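Local coordinates for protein phosphoserine aminotransferase (Bacillus alcalophilus, PDB 1W23) that transfers amino groups with pyridoxal 5'-phosphate, reversibly converting 3-phosphohydroxypyruvate to phosphoserine in L-serine biosynthesis and forming phosphohydroxythreonine from its keto acid, at residues A[251-254]-A[255-259]; A[352-355]-A[356-360]. All blocks are in the same frame, centred on the assembly; numbering follows the deposited sequence.

In the fold
Both contacts are C-terminal ends of helices in a class-V (fold-type I) pyridoxal-phosphate aminotransferase subunit, in series along the chain and outside its seven-stranded mixed sheet. Contact 1 (251-259) closes helix 241-256 and leads through Gly258 and Gly259 into the long helix 259-279; contact 2 (352-360) closes helix 343-359 and the polypeptide itself. Their centres are 36 Å apart and their nearest atoms about 22 Å. Helix 259-279 relates them: it follows contact 1, and its far end carries Thr277 and Ile278, on which Met353 packs. Contact 1 is nearer the cofactor site, with Ile254 about 11 Å from Lys196 between side chains; contact 2 is remote surface packing. Neither touches the other chain of the dimer.

Contact 1: A[251-254]-A[255-259]; sequences LDWI and KDLGG. With MG (magnesium ion), chain D.
Asp256 and Asp252, one turn apart, share a hydrated magnesium ion, but in different ways. Asp256 binds it directly through OD1, the OD1–magnesium distance being 2.0 Å, while Asp252 meets it through water 1, a metal ligand that donates to both Asp252 O and Asp252 OD1 (2.8 Å to OD1). Waters 3, 4 and 5 are also ligands, and water 3 donates to Asp256 OD2, which fixes the rotation of the carboxylate. With chi1 at -74°, CG of Asp256 stands beside its own backbone N, folded back over the preceding turn, where it comes within 3.1 Å of Asp252 O. That carbonyl is gripped twice, by water 1 and by Asp256 N at 2.9 Å.

Beyond this the helix ends in a Schellman motif. Gly259 N reaches back to Ile254 O (2.9 Å), and Gly258 N to Lys255 O (3.0 Å), with Gly258 at a phi of 114°; water 2 bridges Ile254 O and Gly259 O, tying the turn from outside.

On another side, Leu257, in the one of its two conformers described here, brings CD2 obliquely to the Trp253 indole, 3.4 Å from NE1, while its CD1 lies 3.6 Å from the ring's CD1. CB of Trp253 leaves pointing away, and with CG anti to the backbone N (chi1 169°) the indole lies back alongside Leu257.

Farther out, Asp252 OD2 forms a salt bridge with Arg21, and the extended Lys255 carries NZ to Glu59 on helix 44-61. Leu251 packs on Leu56 and Leu57 of that same helix.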
# COMPACT_ATOMS: atom_id res chain seq x y z
N LEU A 251 -15.56 -8.85 1.38
CA LEU A 251 -16.49 -9.16 0.28
C LEU A 251 -17.26 -10.46 0.56
O LEU A 251 -18.45 -10.57 0.23
CB LEU A 251 -15.74 -9.27 -1.05
CG LEU A 251 -15.04 -8.00 -1.53
CD1 LEU A 251 -14.10 -8.34 -2.68
CD2 LEU A 251 -16.07 -6.99 -1.97
N ASP A 252 -16.62 -11.45 1.15
CA ASP A 252 -17.33 -12.70 1.54
C ASP A 252 -18.46 -12.36 2.51
O ASP A 252 -19.56 -12.94 2.39
CB ASP A 252 -16.39 -13.70 2.17
CG ASP A 252 -15.83 -14.77 1.26
OD1 ASP A 252 -16.55 -15.18 0.32
OD2 ASP A 252 -14.68 -15.20 1.52
N TRP A 253 -18.24 -11.46 3.44
CA TRP A 253 -19.30 -11.05 4.39
C TRP A 253 -20.41 -10.31 3.66
O TRP A 253 -21.60 -10.59 3.91
CB TRP A 253 -18.65 -10.20 5.50
CG TRP A 253 -19.64 -9.53 6.36
CD1 TRP A 253 -20.31 -10.06 7.42
CD2 TRP A 253 -20.10 -8.17 6.24
NE1 TRP A 253 -21.16 -9.13 7.98
CE2 TRP A 253 -21.04 -7.95 7.27
CE3 TRP A 253 -19.83 -7.09 5.40
CZ2 TRP A 253 -21.70 -6.74 7.47
CZ3 TRP A 253 -20.47 -5.89 5.59
CH2 TRP A 253 -21.39 -5.73 6.61
N ILE A 254 -20.11 -9.39 2.75
CA ILE A 254 -21.15 -8.72 2.00
C ILE A 254 -22.03 -9.74 1.30
O ILE A 254 -23.25 -9.65 1.28
CB ILE A 254 -20.59 -7.66 1.03
CG1 ILE A 254 -19.81 -6.56 1.77
CG2 ILE A 254 -21.71 -7.05 0.20
CD1 ILE A 254 -19.10 -5.57 0.84
N LYS A 255 -21.37 -10.70 0.62
CA LYS A 255 -22.12 -11.73 -0.09
C LYS A 255 -22.98 -12.53 0.87
O LYS A 255 -24.16 -12.80 0.56
CB LYS A 255 -21.11 -12.65 -0.85
CG LYS A 255 -21.82 -13.81 -1.56
CD LYS A 255 -20.91 -14.59 -2.46
CE LYS A 255 -21.57 -15.81 -3.06
NZ LYS A 255 -20.66 -16.48 -4.04
N ASP A 256 -22.44 -12.95 2.01
CA ASP A 256 -23.18 -13.78 2.97
C ASP A 256 -24.44 -13.09 3.43
O ASP A 256 -25.46 -13.74 3.67
CB ASP A 256 -22.27 -14.09 4.15
CG ASP A 256 -21.16 -15.12 3.84
OD1 ASP A 256 -21.21 -15.74 2.77
OD2 ASP A 256 -20.28 -15.24 4.72
N LEU A 257 -24.42 -11.75 3.58
CA LEU A 257 -25.56 -11.01 4.09
C LEU A 257 -26.58 -10.68 3.02
O LEU A 257 -27.62 -10.07 3.32
CB LEU A 257 -25.05 -9.79 4.89
CG LEU A 257 -24.74 -10.17 6.36
CD1 LEU A 257 -23.60 -11.17 6.55
CD2 LEU A 257 -24.47 -8.88 7.10
N GLY A 258 -26.33 -11.07 1.75
CA GLY A 258 -27.29 -10.89 0.68
C GLY A 258 -26.85 -9.92 -0.41
O GLY A 258 -27.66 -9.51 -1.24
N GLY A 259 -25.59 -9.54 -0.45
CA GLY A 259 -25.10 -8.75 -1.54
C GLY A 259 -25.50 -7.29 -1.49
O GLY A 259 -25.90 -6.75 -0.47
MG MG D . -20.06 -17.09 1.90
O HOH W 1 -19.25 -15.46 0.86
O HOH W 2 -25.03 -7.58 2.27
O HOH W 3 -18.72 -16.85 3.37
O HOH W 4 -21.57 -17.33 0.46
O HOH W 5 -18.82 -18.37 0.88

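Contact 2: A[352-355]-A[356-360]; sequences LMIQ and FKENA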
# COMPACT_ATOMS: atom_id res chain seq x y z
N LEU A 352 -28.12 9.33 22.24
CA LEU A 352 -27.23 10.40 22.68
C LEU A 352 -27.77 11.74 22.23
O LEU A 352 -27.81 12.71 23.01
CB LEU A 352 -25.84 10.17 22.08
CG LEU A 352 -24.78 11.25 22.30
CD1 LEU A 352 -23.98 10.99 23.56
CD2 LEU A 352 -23.71 11.30 21.22
N MET A 353 -28.14 11.82 20.96
CA MET A 353 -28.62 13.07 20.39
C MET A 353 -29.91 13.56 21.07
O MET A 353 -30.08 14.78 21.34
CB MET A 353 -28.83 12.95 18.88
CG MET A 353 -27.51 12.84 18.12
SD MET A 353 -27.63 12.44 16.37
CE MET A 353 -28.22 14.03 15.69
N ILE A 354 -30.84 12.66 21.32
CA ILE A 354 -32.10 13.04 21.97
C ILE A 354 -31.83 13.52 23.38
O ILE A 354 -32.33 14.56 23.82
CB ILE A 354 -33.11 11.89 21.93
CG1 ILE A 354 -33.58 11.63 20.50
CG2 ILE A 354 -34.31 12.18 22.86
CD1 ILE A 354 -34.36 10.37 20.32
N GLN A 355 -31.01 12.78 24.11
CA GLN A 355 -30.71 13.15 25.50
C GLN A 355 -29.99 14.48 25.57
O GLN A 355 -30.30 15.33 26.42
CB GLN A 355 -29.93 12.01 26.20
CG GLN A 355 -29.53 12.32 27.65
CD GLN A 355 -28.61 11.27 28.28
OE1 GLN A 355 -28.78 10.05 28.18
NE2 GLN A 355 -27.54 11.72 28.92
N PHE A 356 -29.04 14.71 24.67
CA PHE A 356 -28.28 15.99 24.72
C PHE A 356 -29.22 17.15 24.45
O PHE A 356 -29.15 18.19 25.11
CB PHE A 356 -27.11 15.92 23.72
CG PHE A 356 -26.20 17.11 23.85
CD1 PHE A 356 -25.16 17.09 24.76
CD2 PHE A 356 -26.42 18.23 23.06
CE1 PHE A 356 -24.39 18.23 24.91
CE2 PHE A 356 -25.62 19.36 23.20
CZ PHE A 356 -24.60 19.36 24.12
N LYS A 357 -30.11 17.02 23.48
CA LYS A 357 -31.10 18.04 23.18
C LYS A 357 -32.00 18.30 24.36
O LYS A 357 -32.23 19.46 24.75
CB LYS A 357 -31.92 17.59 21.96
CG LYS A 357 -33.09 18.48 21.57
CD LYS A 357 -33.92 17.79 20.49
CE LYS A 357 -34.84 16.64 20.97
NZ LYS A 357 -35.73 16.09 19.91
N GLU A 358 -32.53 17.21 24.94
CA GLU A 358 -33.47 17.40 26.05
C GLU A 358 -32.80 18.01 27.26
O GLU A 358 -33.47 18.68 28.10
CB GLU A 358 -34.05 16.03 26.43
CG GLU A 358 -34.96 15.46 25.35
CD GLU A 358 -35.59 14.13 25.63
OE1 GLU A 358 -36.56 13.82 24.88
OE2 GLU A 358 -35.18 13.41 26.58
N ASN A 359 -31.49 17.82 27.46
CA ASN A 359 -30.81 18.28 28.66
C ASN A 359 -30.15 19.64 28.42
O ASN A 359 -29.64 20.29 29.35
CB ASN A 359 -29.76 17.28 29.12
CG ASN A 359 -30.36 15.98 29.65
OD1 ASN A 359 -31.56 15.93 29.95
ND2 ASN A 359 -29.50 14.93 29.76
N ALA A 360 -30.16 20.17 27.22
CA ALA A 360 -29.57 21.45 26.92
C ALA A 360 -30.33 22.63 27.53
O ALA A 360 -31.52 22.63 27.83
CB ALA A 360 -29.46 21.60 25.41
OXT ALA A 360 -29.70 23.65 27.77
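The side chains of Gln355 and Asn359 cross at an angle, their amide planes 47° apart. One face of the Asn359 amide is occupied by the preceding turn: Gln355 O lies almost squarely against that face, 3.3 Å from Asn359 CG, and on the same side Gln355 CG approaches Asn359 ND2 obliquely at 3.4 Å. Because the carbonyl oxygen faces the flat of the amide, the ND2 hydrogens are badly aimed at it and no side-chain bond results; Gln355 O takes the backbone N of Asn359 instead, at 2.9 Å. The Asn359 side chain folds back this way because CG stands beside its own backbone N (chi1 -69°).

The carboxylate of Glu358 is covered similarly, on one face, by the CG2 methyl of Ile354, 3.6 Å from Glu358 CD and 3.4 Å from Glu358 OE1. These two side chains run side by side in the same direction, an i to i+4 contact in which the methyl lies over one face of the carboxylate of a solvent-exposed residue.

Under both pairs lie the i to i+4 backbone hydrogen bonds of the helix. Glu358 N to Ile354 O is 2.9 Å, whereas the Asn359 N-H bends to 136° in the last turn before the terminal carboxylate of Ala360.

The Phe356 ring, carried away from the polar pairs, meets Phe312 of helix 306-318 edge-to-face, and Leu352 also packs on that helix. Met353 rests on Thr277 and Ile278 of helix 259-279, while its carbonyl accepts a hydrogen bond from Tyr285 OH, which fastens the final helix to the loop that precedes strand 286-287.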